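PDB 2D5W: peptide ABC transporter, peptide-binding protein from Thermus thermophilus, which binds oligopeptides, here a pentapeptide, and probably delivers them to a membrane ABC transporter for uptake into the cell. Local coordinates for residues T276-R281 / R418-Q423; S477-K482 / G504-D509; E536-A539 / P543-P546. All blocks are in the same frame, centred on the assembly; numbering follows the deposited sequence.

Contact 1: T276-R281 / R418-Q423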
loop_
_atom_site.group_PDB
_atom_site.type_symbol
_atom_site.label_atom_id
_atom_site.label_comp_id
_atom_site.label_asym_id
_atom_site.label_seq_id
_atom_site.Cartn_x
_atom_site.Cartn_y
_atom_site.Cartn_z
ATOM N N THR A 276 -6.408 -0.549 -15.760
ATOM C CA THR A 276 -5.449 -1.637 -15.725
ATOM C C THR A 276 -4.613 -1.609 -17.007
ATOM O O THR A 276 -4.962 -0.930 -17.974
ATOM C CB THR A 276 -6.154 -2.997 -15.515
ATOM O OG1 THR A 276 -7.178 -3.180 -16.498
ATOM C CG2 THR A 276 -6.795 -3.037 -14.132
ATOM N N PHE A 277 -3.500 -2.330 -16.999
ATOM C CA PHE A 277 -2.561 -2.358 -18.120
ATOM C C PHE A 277 -3.200 -2.568 -19.491
ATOM O O PHE A 277 -2.914 -1.832 -20.443
ATOM C CB PHE A 277 -1.517 -3.444 -17.860
ATOM C CG PHE A 277 -0.313 -3.370 -18.756
ATOM C CD1 PHE A 277 0.786 -2.592 -18.406
ATOM C CD2 PHE A 277 -0.267 -4.098 -19.938
ATOM C CE1 PHE A 277 1.916 -2.544 -19.222
ATOM C CE2 PHE A 277 0.858 -4.057 -20.760
ATOM C CZ PHE A 277 1.951 -3.279 -20.400
ATOM N N ASP A 278 -4.054 -3.579 -19.591
ATOM C CA ASP A 278 -4.738 -3.899 -20.836
ATOM C C ASP A 278 -5.590 -2.736 -21.335
ATOM O O ASP A 278 -5.678 -2.485 -22.537
ATOM C CB ASP A 278 -5.615 -5.141 -20.645
ATOM C CG ASP A 278 -6.578 -5.007 -19.473
ATOM O OD1 ASP A 278 -7.800 -5.156 -19.685
ATOM O OD2 ASP A 278 -6.112 -4.758 -18.341
ATOM N N GLN A 279 -6.219 -2.014 -20.416
ATOM C CA GLN A 279 -7.058 -0.893 -20.814
ATOM C C GLN A 279 -6.223 0.253 -21.371
ATOM O O GLN A 279 -6.635 0.933 -22.313
ATOM C CB GLN A 279 -7.885 -0.407 -19.627
ATOM C CG GLN A 279 -8.820 -1.462 -19.070
ATOM C CD GLN A 279 -9.634 -0.944 -17.909
ATOM O OE1 GLN A 279 -9.085 -0.494 -16.902
ATOM N NE2 GLN A 279 -10.951 -0.996 -18.044
ATOM N N GLY A 280 -5.042 0.450 -20.797
ATOM C CA GLY A 280 -4.166 1.517 -21.245
ATOM C C GLY A 280 -3.705 1.349 -22.678
ATOM O O GLY A 280 -3.335 2.325 -23.332
ATOM N N ARG A 281 -3.716 0.117 -23.177
ATOM C CA ARG A 281 -3.295 -0.129 -24.551
ATOM C C ARG A 281 -4.446 -0.589 -25.442
ATOM O O ARG A 281 -4.224 -1.067 -26.555
ATOM C CB ARG A 281 -2.144 -1.147 -24.579
ATOM C CG ARG A 281 -2.442 -2.497 -23.950
ATOM C CD ARG A 281 -1.149 -3.172 -23.474
ATOM N NE ARG A 281 -0.215 -3.471 -24.558
ATOM C CZ ARG A 281 -0.277 -4.555 -25.327
ATOM N NH1 ARG A 281 0.616 -4.740 -26.293
ATOM N NH2 ARG A 281 -1.221 -5.465 -25.122
ATOM N N ARG A 418 -9.525 -8.291 -13.172
ATOM C CA ARG A 418 -9.522 -9.263 -12.083
ATOM C C ARG A 418 -10.744 -10.176 -12.167
ATOM O O ARG A 418 -10.660 -11.366 -11.855
ATOM C CB ARG A 418 -9.482 -8.548 -10.733
ATOM C CG ARG A 418 -8.101 -8.045 -10.381
ATOM C CD ARG A 418 -8.118 -7.174 -9.152
ATOM N NE ARG A 418 -6.765 -6.813 -8.752
ATOM C CZ ARG A 418 -6.474 -5.865 -7.869
ATOM N NH1 ARG A 418 -7.446 -5.173 -7.286
ATOM N NH2 ARG A 418 -5.207 -5.611 -7.574
ATOM N N GLU A 419 -11.885 -9.626 -12.573
ATOM C CA GLU A 419 -13.087 -10.435 -12.708
ATOM C C GLU A 419 -12.852 -11.452 -13.829
ATOM O O GLU A 419 -13.270 -12.607 -13.729
ATOM C CB GLU A 419 -14.294 -9.525 -12.979
ATOM C CG GLU A 419 -14.593 -8.626 -11.770
ATOM C CD GLU A 419 -15.648 -7.561 -12.011
ATOM O OE1 GLU A 419 -15.677 -6.975 -13.112
ATOM O OE2 GLU A 419 -16.436 -7.289 -11.076
ATOM N N ARG A 420 -12.156 -11.029 -14.881
ATOM C CA ARG A 420 -11.829 -11.917 -15.992
ATOM C C ARG A 420 -10.821 -12.972 -15.525
ATOM O O ARG A 420 -10.893 -14.140 -15.917
ATOM C CB ARG A 420 -11.241 -11.112 -17.155
ATOM C CG ARG A 420 -12.269 -10.270 -17.916
ATOM C CD ARG A 420 -11.587 -9.243 -18.814
ATOM N NE ARG A 420 -10.607 -9.872 -19.694
ATOM C CZ ARG A 420 -9.513 -9.272 -20.152
ATOM N NH1 ARG A 420 -8.679 -9.933 -20.943
ATOM N NH2 ARG A 420 -9.244 -8.018 -19.813
ATOM N N THR A 421 -9.883 -12.556 -14.680
ATOM C CA THR A 421 -8.870 -13.465 -14.150
ATOM C C THR A 421 -9.517 -14.591 -13.346
ATOM O O THR A 421 -9.162 -15.762 -13.504
ATOM C CB THR A 421 -7.869 -12.703 -13.256
ATOM O OG1 THR A 421 -7.142 -11.769 -14.061
ATOM C CG2 THR A 421 -6.885 -13.661 -12.597
ATOM N N GLN A 422 -10.473 -14.241 -12.492
ATOM C CA GLN A 422 -11.156 -15.246 -11.686
ATOM C C GLN A 422 -11.806 -16.296 -12.579
ATOM O O GLN A 422 -11.691 -17.492 -12.316
ATOM C CB GLN A 422 -12.218 -14.594 -10.799
ATOM C CG GLN A 422 -11.659 -13.727 -9.682
ATOM C CD GLN A 422 -12.757 -13.083 -8.857
ATOM O OE1 GLN A 422 -13.671 -12.467 -9.402
ATOM N NE2 GLN A 422 -12.673 -13.223 -7.538
ATOM N N GLN A 423 -12.483 -15.844 -13.633
ATOM C CA GLN A 423 -13.158 -16.730 -14.583
ATOM C C GLN A 423 -12.171 -17.617 -15.329
ATOM O O GLN A 423 -12.414 -18.808 -15.550
ATOM C CB GLN A 423 -13.930 -15.911 -15.623
ATOM C CG GLN A 423 -15.182 -15.239 -15.121
ATOM C CD GLN A 423 -15.888 -14.460 -16.215
ATOM O OE1 GLN A 423 -17.037 -14.058 -16.054
ATOM N NE2 GLN A 423 -15.193 -14.228 -17.328
#
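The carboxylate of Asp278 is held on both oxygens: OD2 accepts a 2.7 Å hydrogen bond from Thr276 OG1, while OD1 forms a salt bridge with Arg420. The threonine hydroxyl comes in on the syn side of OD2, lifted 30° from the carboxylate plane, and this local bond restrains the rotation of the acid. Across the contact, Arg420 NH2 stands 3.2 Å from Asp278 OD1, which lies at the edge of the guanidinium, near its plane. The hydrogen bond in this salt bridge is weak, with an N-H...O angle of only 124°, and the carboxylate and guanidinium planes are turned 60° apart, so attraction of charge probably contributes more than a directed bond. Asp278 carries CG between its own backbone N and carbonyl carbon, which brings OD2 to the threonine. Arg420 bends at its third torsion to present NH2, and its long chain suits a gap between backbones that a short base would not span. Helix 416-431, which bears Arg420, is the crossover of a beta-alpha-beta unit, linking parallel strands 401-410 and 435-438. Phe344 gives the same guanidinium a cation-pi partner. Gln279 OE1 accepts the backbone N-H of Thr276 at 2.9 Å, in the carbonyl plane and on a lone pair. Two residues before Arg420, Arg418 reaches inward to a salt bridge with the backbone of the bound peptide and to another with Glu304.

Contact 2: S477-K482 / G504-D509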
loop_
_atom_site.group_PDB
_atom_site.type_symbol
_atom_site.label_atom_id
_atom_site.label_comp_id
_atom_site.label_asym_id
_atom_site.label_seq_id
_atom_site.Cartn_x
_atom_site.Cartn_y
_atom_site.Cartn_z
ATOM N N SER A 477 8.544 -7.984 5.786
ATOM C CA SER A 477 7.552 -8.026 6.860
ATOM C C SER A 477 6.180 -8.553 6.443
ATOM O O SER A 477 5.407 -8.987 7.291
ATOM C CB SER A 477 7.406 -6.647 7.518
ATOM O OG SER A 477 6.918 -5.682 6.611
ATOM N N LEU A 478 5.870 -8.517 5.150
ATOM C CA LEU A 478 4.593 -9.051 4.678
ATOM C C LEU A 478 4.511 -10.543 4.980
ATOM O O LEU A 478 3.422 -11.113 5.062
ATOM C CB LEU A 478 4.445 -8.861 3.164
ATOM C CG LEU A 478 4.092 -7.469 2.637
ATOM C CD1 LEU A 478 4.055 -7.500 1.117
ATOM C CD2 LEU A 478 2.740 -7.037 3.190
ATOM N N PHE A 479 5.670 -11.174 5.148
ATOM C CA PHE A 479 5.712 -12.605 5.396
ATOM C C PHE A 479 6.455 -13.052 6.638
ATOM O O PHE A 479 6.717 -14.239 6.813
ATOM C CB PHE A 479 6.251 -13.309 4.150
ATOM C CG PHE A 479 5.379 -13.105 2.952
ATOM C CD1 PHE A 479 5.714 -12.183 1.967
ATOM C CD2 PHE A 479 4.160 -13.765 2.861
ATOM C CE1 PHE A 479 4.841 -11.920 0.916
ATOM C CE2 PHE A 479 3.283 -13.509 1.817
ATOM C CZ PHE A 479 3.624 -12.583 0.844
ATOM N N GLN A 480 6.788 -12.114 7.514
ATOM C CA GLN A 480 7.465 -12.471 8.752
ATOM C C GLN A 480 6.428 -12.812 9.803
ATOM O O GLN A 480 5.348 -12.218 9.841
ATOM C CB GLN A 480 8.272 -11.303 9.308
ATOM C CG GLN A 480 9.485 -10.897 8.525
ATOM C CD GLN A 480 10.169 -9.709 9.163
ATOM O OE1 GLN A 480 9.515 -8.728 9.514
ATOM N NE2 GLN A 480 11.485 -9.786 9.314
ATOM N N TYR A 481 6.744 -13.776 10.656
ATOM C CA TYR A 481 5.846 -14.091 11.751
ATOM C C TYR A 481 6.273 -13.113 12.843
ATOM O O TYR A 481 5.444 -12.457 13.474
ATOM C CB TYR A 481 6.040 -15.527 12.235
ATOM C CG TYR A 481 5.445 -15.760 13.605
ATOM C CD1 TYR A 481 4.064 -15.746 13.805
ATOM C CD2 TYR A 481 6.269 -15.948 14.714
ATOM C CE1 TYR A 481 3.520 -15.911 15.082
ATOM C CE2 TYR A 481 5.739 -16.112 15.988
ATOM C CZ TYR A 481 4.366 -16.092 16.166
ATOM O OH TYR A 481 3.840 -16.258 17.426
ATOM N N LYS A 482 7.582 -13.001 13.037
ATOM C CA LYS A 482 8.133 -12.104 14.040
ATOM C C LYS A 482 9.466 -11.522 13.590
ATOM O O LYS A 482 10.275 -12.211 12.967
ATOM C CB LYS A 482 8.339 -12.863 15.355
ATOM C CG LYS A 482 8.966 -12.038 16.473
ATOM C CD LYS A 482 9.326 -12.907 17.671
ATOM C CE LYS A 482 8.107 -13.620 18.237
ATOM N NZ LYS A 482 8.468 -14.501 19.383
ATOM N N GLY A 504 -2.142 -13.495 5.900
ATOM C CA GLY A 504 -2.438 -14.902 5.675
ATOM C C GLY A 504 -1.941 -15.830 6.775
ATOM O O GLY A 504 -2.169 -17.039 6.714
ATOM N N GLY A 505 -1.233 -15.274 7.757
ATOM C CA GLY A 505 -0.746 -16.058 8.884
ATOM C C GLY A 505 0.382 -17.053 8.675
ATOM O O GLY A 505 0.377 -18.124 9.277
ATOM N N TRP A 506 1.363 -16.709 7.851
ATOM C CA TRP A 506 2.486 -17.607 7.602
ATOM C C TRP A 506 3.560 -17.482 8.670
ATOM O O TRP A 506 3.783 -16.408 9.225
ATOM C CB TRP A 506 3.123 -17.294 6.247
ATOM C CG TRP A 506 4.145 -18.308 5.788
ATOM C CD1 TRP A 506 3.956 -19.657 5.647
ATOM C CD2 TRP A 506 5.472 -18.039 5.314
ATOM N NE1 TRP A 506 5.078 -20.240 5.105
ATOM C CE2 TRP A 506 6.024 -19.271 4.890
ATOM C CE3 TRP A 506 6.246 -16.877 5.201
ATOM C CZ2 TRP A 506 7.314 -19.372 4.361
ATOM C CZ3 TRP A 506 7.531 -16.977 4.673
ATOM C CH2 TRP A 506 8.050 -18.219 4.258
ATOM N N ARG A 507 4.220 -18.598 8.958
ATOM C CA ARG A 507 5.322 -18.599 9.905
ATOM C C ARG A 507 6.421 -19.540 9.441
ATOM O O ARG A 507 6.188 -20.730 9.229
ATOM C CB ARG A 507 4.888 -19.007 11.316
ATOM C CG ARG A 507 6.093 -19.115 12.254
ATOM C CD ARG A 507 5.729 -19.318 13.711
ATOM N NE ARG A 507 6.938 -19.406 14.529
ATOM C CZ ARG A 507 6.946 -19.438 15.857
ATOM N NH1 ARG A 507 8.097 -19.519 16.510
ATOM N NH2 ARG A 507 5.805 -19.383 16.529
ATOM N N ASN A 508 7.613 -18.989 9.262
ATOM C CA ASN A 508 8.781 -19.766 8.874
ATOM C C ASN A 508 9.920 -19.103 9.628
ATOM O O ASN A 508 10.326 -17.985 9.306
ATOM C CB ASN A 508 9.019 -19.702 7.365
ATOM C CG ASN A 508 10.171 -20.588 6.923
ATOM O OD1 ASN A 508 11.338 -20.268 7.148
ATOM N ND2 ASN A 508 9.845 -21.719 6.304
ATOM N N ASP A 509 10.418 -19.787 10.652
ATOM C CA ASP A 509 11.472 -19.228 11.485
ATOM C C ASP A 509 12.757 -18.888 10.751
ATOM O O ASP A 509 13.414 -17.902 11.088
ATOM C CB ASP A 509 11.755 -20.153 12.672
ATOM C CG ASP A 509 10.578 -20.239 13.629
ATOM O OD1 ASP A 509 9.689 -19.362 13.564
ATOM O OD2 ASP A 509 10.541 -21.175 14.454
HETATM O O HOH W 1 7.745 -16.262 8.615
#
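Arg507 lays its guanidinium flat over the Tyr481 ring, the planes 7° apart and the centres 4.2 Å apart, in a cation-pi stack. Its CG is anti to the backbone N (chi1 175°) and the chain runs extended to NE, carrying CD over the same ring in a CH-pi contact, 3.7 Å from the Tyr481 centroid, with NH2 farther out, 3.3 Å from Tyr481 CE2. Arginine suits this place because its apolar methylenes and flat cation can both lie on an aromatic face. Asp509 OD1 accepts from Arg507 NE at 2.9 Å, almost in the guanidinium plane, and so steadies its rotation. With a serine in place of Tyr481, the guanidinium would probably lose its aromatic platform and be freer to swing about the link to Asp509. Farther along, Phe479 O meets the edge of the Trp506 indole, 3.1 Å from CE3. A water bridges the backbones, donating to Phe479 O at 2.9 Å and accepting from Asn508 N at 2.8 Å. Asn508 is the N-cap of helix 509-518, whose Asp512 receives the backbone N-H groups of Tyr481 and Lys482, while Phe479 meets Trp538 of helix 524-541 edge-to-face.

Contact 3: E536-A539 / P543-P546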
loop_
_atom_site.group_PDB
_atom_site.type_symbol
_atom_site.label_atom_id
_atom_site.label_comp_id
_atom_site.label_asym_id
_atom_site.label_seq_id
_atom_site.Cartn_x
_atom_site.Cartn_y
_atom_site.Cartn_z
ATOM N N GLU A 536 14.083 -17.838 -1.742
ATOM C CA GLU A 536 14.134 -19.247 -2.130
ATOM C C GLU A 536 13.200 -20.047 -1.219
ATOM O O GLU A 536 12.435 -20.893 -1.685
ATOM C CB GLU A 536 15.564 -19.788 -2.010
ATOM C CG GLU A 536 16.534 -19.285 -3.073
ATOM C CD GLU A 536 16.423 -20.037 -4.393
ATOM O OE1 GLU A 536 17.154 -19.680 -5.342
ATOM O OE2 GLU A 536 15.617 -20.986 -4.487
ATOM N N ILE A 537 13.267 -19.776 0.080
ATOM C CA ILE A 537 12.414 -20.460 1.043
ATOM C C ILE A 537 10.953 -20.099 0.781
ATOM O O ILE A 537 10.075 -20.961 0.772
ATOM C CB ILE A 537 12.787 -20.061 2.487
ATOM C CG1 ILE A 537 14.176 -20.608 2.826
ATOM C CG2 ILE A 537 11.745 -20.583 3.466
ATOM C CD1 ILE A 537 14.738 -20.089 4.131
ATOM N N TRP A 538 10.703 -18.813 0.556
ATOM C CA TRP A 538 9.363 -18.308 0.285
ATOM C C TRP A 538 8.732 -19.048 -0.898
ATOM O O TRP A 538 7.577 -19.474 -0.834
ATOM C CB TRP A 538 9.443 -16.807 -0.021
ATOM C CG TRP A 538 8.119 -16.111 -0.181
ATOM C CD1 TRP A 538 7.445 -15.398 0.771
ATOM C CD2 TRP A 538 7.313 -16.062 -1.364
ATOM N NE1 TRP A 538 6.270 -14.904 0.253
ATOM C CE2 TRP A 538 6.163 -15.299 -1.056
ATOM C CE3 TRP A 538 7.450 -16.587 -2.658
ATOM C CZ2 TRP A 538 5.154 -15.050 -1.994
ATOM C CZ3 TRP A 538 6.447 -16.339 -3.589
ATOM C CH2 TRP A 538 5.314 -15.577 -3.252
ATOM N N ALA A 539 9.499 -19.210 -1.974
ATOM C CA ALA A 539 8.996 -19.879 -3.168
ATOM C C ALA A 539 8.676 -21.354 -2.944
ATOM O O ALA A 539 7.765 -21.893 -3.569
ATOM C CB ALA A 539 9.987 -19.724 -4.316
ATOM N N PRO A 543 3.535 -19.009 0.657
ATOM C CA PRO A 543 2.559 -18.511 1.636
ATOM C C PRO A 543 1.454 -17.715 0.936
ATOM O O PRO A 543 0.347 -17.578 1.451
ATOM C CB PRO A 543 3.411 -17.669 2.583
ATOM C CG PRO A 543 4.580 -17.253 1.739
ATOM C CD PRO A 543 4.885 -18.488 0.934
ATOM N N ALA A 544 1.783 -17.181 -0.236
ATOM C CA ALA A 544 0.834 -16.456 -1.076
ATOM C C ALA A 544 1.184 -16.905 -2.490
ATOM O O ALA A 544 2.299 -17.370 -2.733
ATOM C CB ALA A 544 1.010 -14.948 -0.939
ATOM N N LEU A 545 0.242 -16.784 -3.418
ATOM C CA LEU A 545 0.496 -17.196 -4.791
ATOM C C LEU A 545 0.856 -15.979 -5.627
ATOM O O LEU A 545 0.040 -15.074 -5.803
ATOM C CB LEU A 545 -0.741 -17.884 -5.375
ATOM C CG LEU A 545 -1.359 -18.994 -4.518
ATOM C CD1 LEU A 545 -2.524 -19.628 -5.263
ATOM C CD2 LEU A 545 -0.310 -20.045 -4.188
ATOM N N PRO A 546 2.094 -15.930 -6.136
ATOM C CA PRO A 546 2.486 -14.777 -6.951
ATOM C C PRO A 546 1.852 -14.877 -8.333
ATOM O O PRO A 546 1.821 -15.959 -8.921
ATOM C CB PRO A 546 4.006 -14.899 -6.994
ATOM C CG PRO A 546 4.210 -16.395 -7.028
ATOM C CD PRO A 546 3.188 -16.916 -6.033
#
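Trp538 of helix 524-541 and Pro543 meet across the tight turn that takes the chain from this helix into strand 544-557, which pairs antiparallel with strand 293-308 in the seven-stranded sheet. The indole swings out along the helix surface because Trp538 CG is anti to the backbone N (chi1 -174°), and a chi2 of 97° sets the ring so that one face receives the proline. Pro543 CG lies over the five-membered ring, 3.6 Å from its centroid, a CH-pi contact in which CG is also 3.3 Å from Trp538 NE1. A proline suits this position, since its compact ring offers C-H groups to the indole and stiffens the turn. Trp506 and Phe479 also pack against the pyrrolidine. At the other end of the indole, Pro546 CD meets the six-membered ring at its edge, 3.7 Å from Trp538 CH2. Between the prolines, Ala544 brings only a methyl, its CB 4.3 Å from Trp538 CZ2, small enough to let the strand run close to the bulky indole. Trp303 of strand 293-308 packs on both Ala544 and Pro546. The Ala544 carbonyl is buried without a hydrogen-bonding partner, its O resting 3.5 Å from Trp538 CH2.

Overall arrangement
The three contacts follow one another along the chain, and none nests within or crosses another. Contact 1 closes the longest loop, 136 residues between short helix 277-280 and helix 416-431, at the surface of the molecule. Contact 2 then closes a 21-residue excursion without helix or strand, lying between strand 463-469 and helix 509-518. Contact 3 spans just three residues, where helix 524-541 turns into strand 544-557. Contacts 2 and 3, with centres about 11 Å apart, touch directly, joining the loop of 477-482 and 504-509 to the helix-strand turn. Contact 1 stands apart, its nearest atoms about 10 Å from contact 3 and about 13 Å from contact 2.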